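Local structure of pyrroline carboxylate reductase (Plasmodium falciparum, 2RCY) at residues Asn222-Ser225 and Thr230-Gly233; Ser179-Gly184 and Asn196-Thr201. The protein probably catalyses the NADPH-dependent reduction of pyrroline-5-carboxylate to proline, and is seen here with NADP bound. All blocks are in the same frame, centred on the assembly; numbering follows the deposited sequence.

Contact 1 of 2, residues Asn222-Ser225 and Thr230-Gly233. With NAP (NADP nicotinamide-adenine-dinucleotide phosphate), chain P.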
ATOM      1  N   ASN A 222      14.304   9.190  26.592  1.00 30.51           N
ATOM      2  CA  ASN A 222      15.615   9.634  27.083  1.00 30.32           C
ATOM      3  C   ASN A 222      16.748   9.448  26.075  1.00 30.16           C
ATOM      4  O   ASN A 222      17.722  10.203  26.078  1.00 30.23           O
ATOM      5  CB  ASN A 222      15.974   8.922  28.392  1.00 30.20           C
ATOM      6  CG  ASN A 222      14.997   9.219  29.523  1.00 30.15           C
ATOM      7  OD1 ASN A 222      14.838   8.413  30.439  1.00 30.10           O
ATOM      8  ND2 ASN A 222      14.343  10.373  29.467  1.00 30.03           N
ATOM      9  N   ILE A 223      16.610   8.443  25.216  1.00 29.90           N
ATOM     10  CA  ILE A 223      17.609   8.136  24.193  1.00 29.71           C
ATOM     11  C   ILE A 223      17.536   9.093  22.998  1.00 29.52           C
ATOM     12  O   ILE A 223      18.531   9.310  22.304  1.00 29.48           O
ATOM     13  CB  ILE A 223      17.490   6.664  23.737  1.00 29.72           C
ATOM     14  CG1 ILE A 223      17.860   5.743  24.897  1.00 29.76           C
ATOM     15  CG2 ILE A 223      18.393   6.367  22.541  1.00 29.70           C
ATOM     16  CD1 ILE A 223      17.590   4.311  24.631  1.00 29.85           C
ATOM     17  N   VAL A 224      16.360   9.671  22.778  1.00 29.29           N
ATOM     18  CA  VAL A 224      16.133  10.562  21.644  1.00 29.10           C
ATOM     19  C   VAL A 224      16.690  11.961  21.919  1.00 28.94           C
ATOM     20  O   VAL A 224      16.013  12.810  22.511  1.00 28.89           O
ATOM     21  CB  VAL A 224      14.630  10.632  21.267  1.00 29.08           C
ATOM     22  CG1 VAL A 224      14.441  11.356  19.949  1.00 29.04           C
ATOM     23  CG2 VAL A 224      14.041   9.238  21.178  1.00 29.07           C
ATOM     24  N   SER A 225      17.934  12.183  21.496  1.00 28.74           N
ATOM     25  CA  SER A 225      18.557  13.504  21.554  1.00 28.59           C
ATOM     26  C   SER A 225      17.912  14.405  20.503  1.00 28.38           C
ATOM     27  O   SER A 225      17.808  14.012  19.340  1.00 28.39           O
ATOM     28  CB  SER A 225      20.067  13.409  21.306  1.00 28.59           C
ATOM     29  OG  SER A 225      20.675  12.427  22.129  1.00 28.90           O
ATOM     30  N   THR A 230      18.863   8.877  16.801  1.00 25.57           N
ATOM     31  CA  THR A 230      17.836   7.955  17.287  1.00 25.36           C
ATOM     32  C   THR A 230      16.437   8.360  16.824  1.00 25.24           C
ATOM     33  O   THR A 230      15.599   7.503  16.522  1.00 25.16           O
ATOM     34  CB  THR A 230      17.889   7.833  18.825  1.00 25.37           C
ATOM     35  OG1 THR A 230      19.142   7.254  19.207  1.00 25.45           O
ATOM     36  CG2 THR A 230      16.763   6.961  19.351  1.00 25.27           C
ATOM     37  N   ALA A 231      16.203   9.668  16.758  1.00 25.07           N
ATOM     38  CA  ALA A 231      14.940  10.222  16.281  1.00 24.92           C
ATOM     39  C   ALA A 231      14.609   9.775  14.854  1.00 24.83           C
ATOM     40  O   ALA A 231      13.453   9.508  14.536  1.00 24.82           O
ATOM     41  CB  ALA A 231      14.970  11.739  16.371  1.00 24.90           C
ATOM     42  N   VAL A 232      15.635   9.692  14.009  1.00 24.72           N
ATOM     43  CA  VAL A 232      15.487   9.271  12.617  1.00 24.61           C
ATOM     44  C   VAL A 232      15.189   7.768  12.506  1.00 24.56           C
ATOM     45  O   VAL A 232      14.354   7.353  11.698  1.00 24.53           O
ATOM     46  CB  VAL A 232      16.733   9.674  11.776  1.00 24.55           C
ATOM     47  CG1 VAL A 232      16.715   9.025  10.400  1.00 24.49           C
ATOM     48  CG2 VAL A 232      16.806  11.187  11.641  1.00 24.46           C
ATOM     49  N   GLY A 233      15.861   6.968  13.331  1.00 24.55           N
ATOM     50  CA  GLY A 233      15.629   5.524  13.389  1.00 24.49           C
ATOM     51  C   GLY A 233      14.251   5.151  13.909  1.00 24.50           C
ATOM     52  O   GLY A 233      13.640   4.193  13.429  1.00 24.51           O
TER
HETATM   53  PA  NAP P 264      20.319  16.301  26.038  1.00 40.95           P
HETATM   54  O1A NAP P 264      19.459  15.471  26.962  1.00 40.97           O
HETATM   55  O2A NAP P 264      19.713  17.502  25.348  1.00 40.64           O
HETATM   56  O5B NAP P 264      21.638  16.746  26.858  1.00 41.68           O
HETATM   57  C5B NAP P 264      22.371  17.937  26.565  1.00 42.79           C
HETATM   58  C4B NAP P 264      22.792  18.610  27.868  1.00 43.52           C
HETATM   59  O4B NAP P 264      23.824  19.579  27.640  1.00 44.01           O
HETATM   60  C3B NAP P 264      21.628  19.346  28.516  1.00 43.90           C
HETATM   61  O3B NAP P 264      21.353  18.783  29.802  1.00 43.57           O
HETATM   62  C2B NAP P 264      22.076  20.790  28.656  1.00 44.30           C
HETATM   63  O2B NAP P 264      21.757  21.324  29.943  1.00 44.75           O
HETATM   64  C1B NAP P 264      23.584  20.745  28.434  1.00 44.26           C
HETATM   65  N9A NAP P 264      24.104  21.979  27.776  1.00 44.25           N
HETATM   66  C8A NAP P 264      23.414  22.820  26.989  1.00 44.43           C
HETATM   67  N7A NAP P 264      24.223  23.826  26.585  1.00 44.38           N
HETATM   68  C5A NAP P 264      25.436  23.610  27.128  1.00 44.40           C
HETATM   69  C6A NAP P 264      26.646  24.296  27.067  1.00 44.33           C
HETATM   70  N6A NAP P 264      26.754  25.435  26.342  1.00 44.29           N
HETATM   71  N1A NAP P 264      27.714  23.813  27.743  1.00 44.36           N
HETATM   72  C2A NAP P 264      27.617  22.684  28.467  1.00 44.35           C
HETATM   73  N3A NAP P 264      26.459  22.006  28.539  1.00 44.39           N
HETATM   74  C4A NAP P 264      25.356  22.445  27.876  1.00 44.29           C
HETATM   75  O3  NAP P 264      20.940  15.334  24.907  1.00 40.40           O
HETATM   76  PN  NAP P 264      21.473  13.850  25.251  1.00 39.84           P
HETATM   77  O1N NAP P 264      20.409  12.864  24.831  1.00 39.86           O
HETATM   78  O2N NAP P 264      21.994  13.828  26.668  1.00 39.95           O
HETATM   79  O5D NAP P 264      22.722  13.669  24.253  1.00 39.22           O
HETATM   80  C5D NAP P 264      23.917  14.434  24.402  1.00 38.29           C
HETATM   81  C4D NAP P 264      24.993  13.885  23.472  1.00 37.68           C
HETATM   82  O4D NAP P 264      25.200  12.489  23.715  1.00 37.42           O
HETATM   83  C3D NAP P 264      24.607  14.037  22.009  1.00 37.52           C
HETATM   84  O3D NAP P 264      25.709  14.611  21.303  1.00 37.45           O
HETATM   85  C2D NAP P 264      24.327  12.627  21.516  1.00 37.27           C
HETATM   86  O2D NAP P 264      24.778  12.425  20.174  1.00 37.30           O
HETATM   87  C1D NAP P 264      25.090  11.744  22.493  1.00 37.00           C
HETATM   88  N1N NAP P 264      24.443  10.443  22.706  1.00 36.75           N
HETATM   89  C2N NAP P 264      23.249  10.351  23.317  1.00 36.58           C
HETATM   90  C3N NAP P 264      22.645   9.110  23.518  1.00 36.55           C
HETATM   91  C7N NAP P 264      21.318   9.011  24.210  1.00 36.53           C
HETATM   92  O7N NAP P 264      20.668  10.109  24.592  1.00 36.41           O
HETATM   93  N7N NAP P 264      20.827   7.877  24.444  1.00 35.94           N
HETATM   94  C4N NAP P 264      23.287   7.954  23.078  1.00 36.72           C
HETATM   95  C5N NAP P 264      24.521   8.074  22.449  1.00 36.86           C
HETATM   96  C6N NAP P 264      25.078   9.340  22.277  1.00 36.84           C
HETATM   97  P2B NAP P 264      20.297  21.932  30.276  1.00 45.20           P
HETATM   98  O1X NAP P 264      20.535  22.749  31.528  1.00 45.28           O
HETATM   99  O2X NAP P 264      19.920  22.748  29.060  1.00 44.98           O
HETATM  100  O3X NAP P 264      19.423  20.717  30.494  1.00 45.17           O
HETATM  101  O   HOH W   1      17.934  11.483  18.593  1.00 17.70           O

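Contact 2 of 2, residues Ser179-Gly184 and Asn196-Thr201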
ATOM      1  N   SER A 179      17.455  -9.728  12.625  1.00 24.77           N
ATOM      2  CA  SER A 179      17.297  -8.551  11.767  1.00 24.84           C
ATOM      3  C   SER A 179      18.313  -7.454  12.086  1.00 24.94           C
ATOM      4  O   SER A 179      18.818  -6.786  11.183  1.00 24.97           O
ATOM      5  CB  SER A 179      15.877  -7.989  11.882  1.00 24.79           C
ATOM      6  OG  SER A 179      14.909  -9.011  11.762  1.00 24.52           O
ATOM      7  N   LEU A 180      18.601  -7.273  13.372  1.00 25.06           N
ATOM      8  CA  LEU A 180      19.560  -6.264  13.818  1.00 25.13           C
ATOM      9  C   LEU A 180      20.981  -6.586  13.358  1.00 25.27           C
ATOM     10  O   LEU A 180      21.710  -5.694  12.916  1.00 25.38           O
ATOM     11  CB  LEU A 180      19.506  -6.097  15.339  1.00 25.06           C
ATOM     12  CG  LEU A 180      18.313  -5.348  15.941  1.00 24.84           C
ATOM     13  CD1 LEU A 180      18.158  -5.700  17.406  1.00 24.47           C
ATOM     14  CD2 LEU A 180      18.446  -3.839  15.760  1.00 24.65           C
ATOM     15  N   ILE A 181      21.360  -7.862  13.457  1.00 25.32           N
ATOM     16  CA  ILE A 181      22.665  -8.337  12.982  1.00 25.43           C
ATOM     17  C   ILE A 181      22.817  -8.127  11.470  1.00 25.51           C
ATOM     18  O   ILE A 181      23.841  -7.617  11.013  1.00 25.48           O
ATOM     19  CB  ILE A 181      22.914  -9.826  13.365  1.00 25.42           C
ATOM     20  CG1 ILE A 181      23.006  -9.978  14.890  1.00 25.39           C
ATOM     21  CG2 ILE A 181      24.185 -10.364  12.697  1.00 25.22           C
ATOM     22  CD1 ILE A 181      22.883 -11.414  15.394  1.00 25.47           C
ATOM     23  N   ASP A 182      21.786  -8.500  10.711  1.00 25.62           N
ATOM     24  CA  ASP A 182      21.773  -8.332   9.255  1.00 25.66           C
ATOM     25  C   ASP A 182      21.932  -6.879   8.816  1.00 25.60           C
ATOM     26  O   ASP A 182      22.610  -6.595   7.827  1.00 25.65           O
ATOM     27  CB  ASP A 182      20.493  -8.923   8.654  1.00 25.69           C
ATOM     28  CG  ASP A 182      20.581 -10.419   8.456  1.00 26.00           C
ATOM     29  OD1 ASP A 182      21.706 -10.958   8.415  1.00 26.77           O
ATOM     30  OD2 ASP A 182      19.522 -11.063   8.338  1.00 26.15           O
ATOM     31  N   ALA A 183      21.300  -5.971   9.558  1.00 25.54           N
ATOM     32  CA  ALA A 183      21.429  -4.539   9.318  1.00 25.54           C
ATOM     33  C   ALA A 183      22.875  -4.084   9.511  1.00 25.54           C
ATOM     34  O   ALA A 183      23.374  -3.241   8.761  1.00 25.47           O
ATOM     35  CB  ALA A 183      20.496  -3.767  10.237  1.00 25.54           C
ATOM     36  N   GLY A 184      23.538  -4.662  10.513  1.00 25.61           N
ATOM     37  CA  GLY A 184      24.947  -4.391  10.791  1.00 25.65           C
ATOM     38  C   GLY A 184      25.887  -4.980   9.759  1.00 25.69           C
ATOM     39  O   GLY A 184      26.819  -4.309   9.311  1.00 25.69           O
ATOM     40  N   ASN A 196      27.552  -9.348  18.996  1.00 29.61           N
ATOM     41  CA  ASN A 196      27.989  -8.838  20.300  1.00 29.48           C
ATOM     42  C   ASN A 196      27.314  -7.521  20.666  1.00 29.37           C
ATOM     43  O   ASN A 196      26.806  -7.362  21.777  1.00 29.39           O
ATOM     44  CB  ASN A 196      29.511  -8.666  20.339  1.00 29.52           C
ATOM     45  CG  ASN A 196      30.255  -9.984  20.253  1.00 29.61           C
ATOM     46  OD1 ASN A 196      29.792 -11.011  20.751  1.00 29.61           O
ATOM     47  ND2 ASN A 196      31.427  -9.957  19.626  1.00 29.75           N
ATOM     48  N   LEU A 197      27.313  -6.585  19.719  1.00 29.22           N
ATOM     49  CA  LEU A 197      26.687  -5.279  19.904  1.00 29.03           C
ATOM     50  C   LEU A 197      25.173  -5.363  20.088  1.00 28.90           C
ATOM     51  O   LEU A 197      24.604  -4.588  20.848  1.00 28.92           O
ATOM     52  CB  LEU A 197      27.029  -4.350  18.735  1.00 29.03           C
ATOM     53  CG  LEU A 197      28.104  -3.275  18.932  1.00 28.99           C
ATOM     54  CD1 LEU A 197      29.417  -3.833  19.464  1.00 29.06           C
ATOM     55  CD2 LEU A 197      28.331  -2.528  17.627  1.00 29.00           C
ATOM     56  N   VAL A 198      24.534  -6.300  19.393  1.00 28.74           N
ATOM     57  CA  VAL A 198      23.087  -6.502  19.499  1.00 28.61           C
ATOM     58  C   VAL A 198      22.710  -7.097  20.858  1.00 28.57           C
ATOM     59  O   VAL A 198      21.864  -6.546  21.568  1.00 28.49           O
ATOM     60  CB  VAL A 198      22.536  -7.375  18.330  1.00 28.58           C
ATOM     61  CG1 VAL A 198      21.123  -7.876  18.621  1.00 28.42           C
ATOM     62  CG2 VAL A 198      22.558  -6.590  17.032  1.00 28.40           C
ATOM     63  N   LEU A 199      23.355  -8.206  21.219  1.00 28.53           N
ATOM     64  CA  LEU A 199      23.062  -8.909  22.467  1.00 28.59           C
ATOM     65  C   LEU A 199      23.318  -8.055  23.710  1.00 28.72           C
ATOM     66  O   LEU A 199      22.558  -8.126  24.678  1.00 28.72           O
ATOM     67  CB  LEU A 199      23.850 -10.222  22.551  1.00 28.57           C
ATOM     68  CG  LEU A 199      23.561 -11.322  21.523  1.00 28.47           C
ATOM     69  CD1 LEU A 199      24.492 -12.500  21.746  1.00 28.18           C
ATOM     70  CD2 LEU A 199      22.105 -11.775  21.553  1.00 28.32           C
ATOM     71  N   GLN A 200      24.378  -7.248  23.670  1.00 28.81           N
ATOM     72  CA  GLN A 200      24.724  -6.361  24.780  1.00 28.92           C
ATOM     73  C   GLN A 200      23.787  -5.154  24.863  1.00 29.02           C
ATOM     74  O   GLN A 200      23.520  -4.640  25.951  1.00 28.96           O
ATOM     75  CB  GLN A 200      26.193  -5.920  24.679  1.00 28.91           C
ATOM     76  CG  GLN A 200      26.726  -5.104  25.866  1.00 28.91           C
ATOM     77  CD  GLN A 200      26.472  -5.752  27.222  1.00 28.99           C
ATOM     78  OE1 GLN A 200      26.481  -6.978  27.359  1.00 29.09           O
ATOM     79  NE2 GLN A 200      26.251  -4.923  28.236  1.00 29.05           N
ATOM     80  N   THR A 201      23.289  -4.716  23.709  1.00 29.21           N
ATOM     81  CA  THR A 201      22.329  -3.615  23.641  1.00 29.34           C
ATOM     82  C   THR A 201      20.969  -4.033  24.207  1.00 29.50           C
ATOM     83  O   THR A 201      20.316  -3.254  24.902  1.00 29.54           O
ATOM     84  CB  THR A 201      22.178  -3.084  22.197  1.00 29.31           C
ATOM     85  OG1 THR A 201      23.445  -2.606  21.732  1.00 29.16           O
ATOM     86  CG2 THR A 201      21.179  -1.948  22.134  1.00 29.31           C
TER

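Contact 1 of 2, residues Asn222-Ser225 and Thr230-Gly233
I223 and V224 pack against T230 and A231 where helix 216-223 gives way to a short turn and the chain re-enters helix 229-239. This is the connection between two consecutive helices of the dimerisation domain, and N222, I223 and S225 here line the NADP pocket. T230 is the residue to follow, since its CB points at the turn. CB itself sits near the carbonyl O and CG2 of I223. From there the side chain forks. T230 OG1 lies beside I223 CG2 at 3.5 Å, a plain van der Waals approach. The methyl branch, CG2, stands anti to the backbone N (with OG1 near -64°), on the side of the I223 and V224 methyls. T230 CG2 meets I223 CG2 at 3.6 Å and V224 CG2 at 4.0 Å. I223 CG2 thus touches both branches, and the two side chains cross at about a right angle.

V224 reaches along with its other methyl: V224 CG1 packs on A231 CB at 3.6 Å. Beyond this, V185 and K186 of a third subunit cover V224 and A231, while P170 and C168 of the second subunit pack on I223 and T230.

The same I223 methyl also meets the cofactor: I223 CG2 comes within 3.4 Å of the nicotinamide amide atom N7N of NADP. S225 OG donates to NADP O1N, a phosphate oxygen on the nicotinamide side, at 2.8 Å. Other hydrogen-bonding partners of the cofactor include Q14 N, M15 N, V66 O and G92 N of the second subunit. The pocket is therefore completed across a subunit boundary. One water bridges the turn to the helix: it donates to S225 O at 2.6 Å and accepts from A231 N at 3.1 Å.

Contact 2 of 2, residues Ser179-Gly184 and Asn196-Thr201
V198 of helix 191-211 meets L180 and I181 of helix 169-186, a helix-to-helix contact inside the all-helical dimerisation domain. The apolar part comes first, and V198 supplies all of one side. V198 CG1 is anti to the backbone N (chi1 166°), which leaves CG2 beside the N and facing L180 CB. V198 CG2 presses on L180 CB at 3.5 Å and also faces I181 CG1 at 4.0 Å. The second methyl, V198 CG1, meets the end of the leucine, L180 CD1, at 3.9 Å. I181 crosses the valine at about a right angle and also touches R191, S194 and K195 of the partner helix.

Backbone hydrogen bonds stay within each helix: G184 N to L180 O in one, T201 N to L197 O in the other.

Charged groups lie off to the side. D182 makes a salt bridge through OD1 to R191, and another through OD2 to K243 of the second subunit, tying helix 169-186 both to its own partner helix and to the neighbouring chain.

Between 179-184 and 196-201 the contact is purely apolar and rests on van der Waals contact and burial of apolar groups; the polar tie between the two helices lies further along, at R191.

In the fold
Contact 2 closes before contact 1 opens along the chain, and helix 191-211 leads directly to helix 216-223, so the two lie in series within the same dimerisation domain. Their centres are about 17 Å apart and their nearest atoms about 8 Å, without touching. They play different parts with respect to the cofactor: contact 1 borders NADP directly, whereas contact 2 has no part in the NADP pocket and lies in the helical body of the domain. Both reach the second subunit, which also supplies Q14, M15, V66 and G92 to the same NADP that contact 1 meets. The pocket is thus shared between two chains.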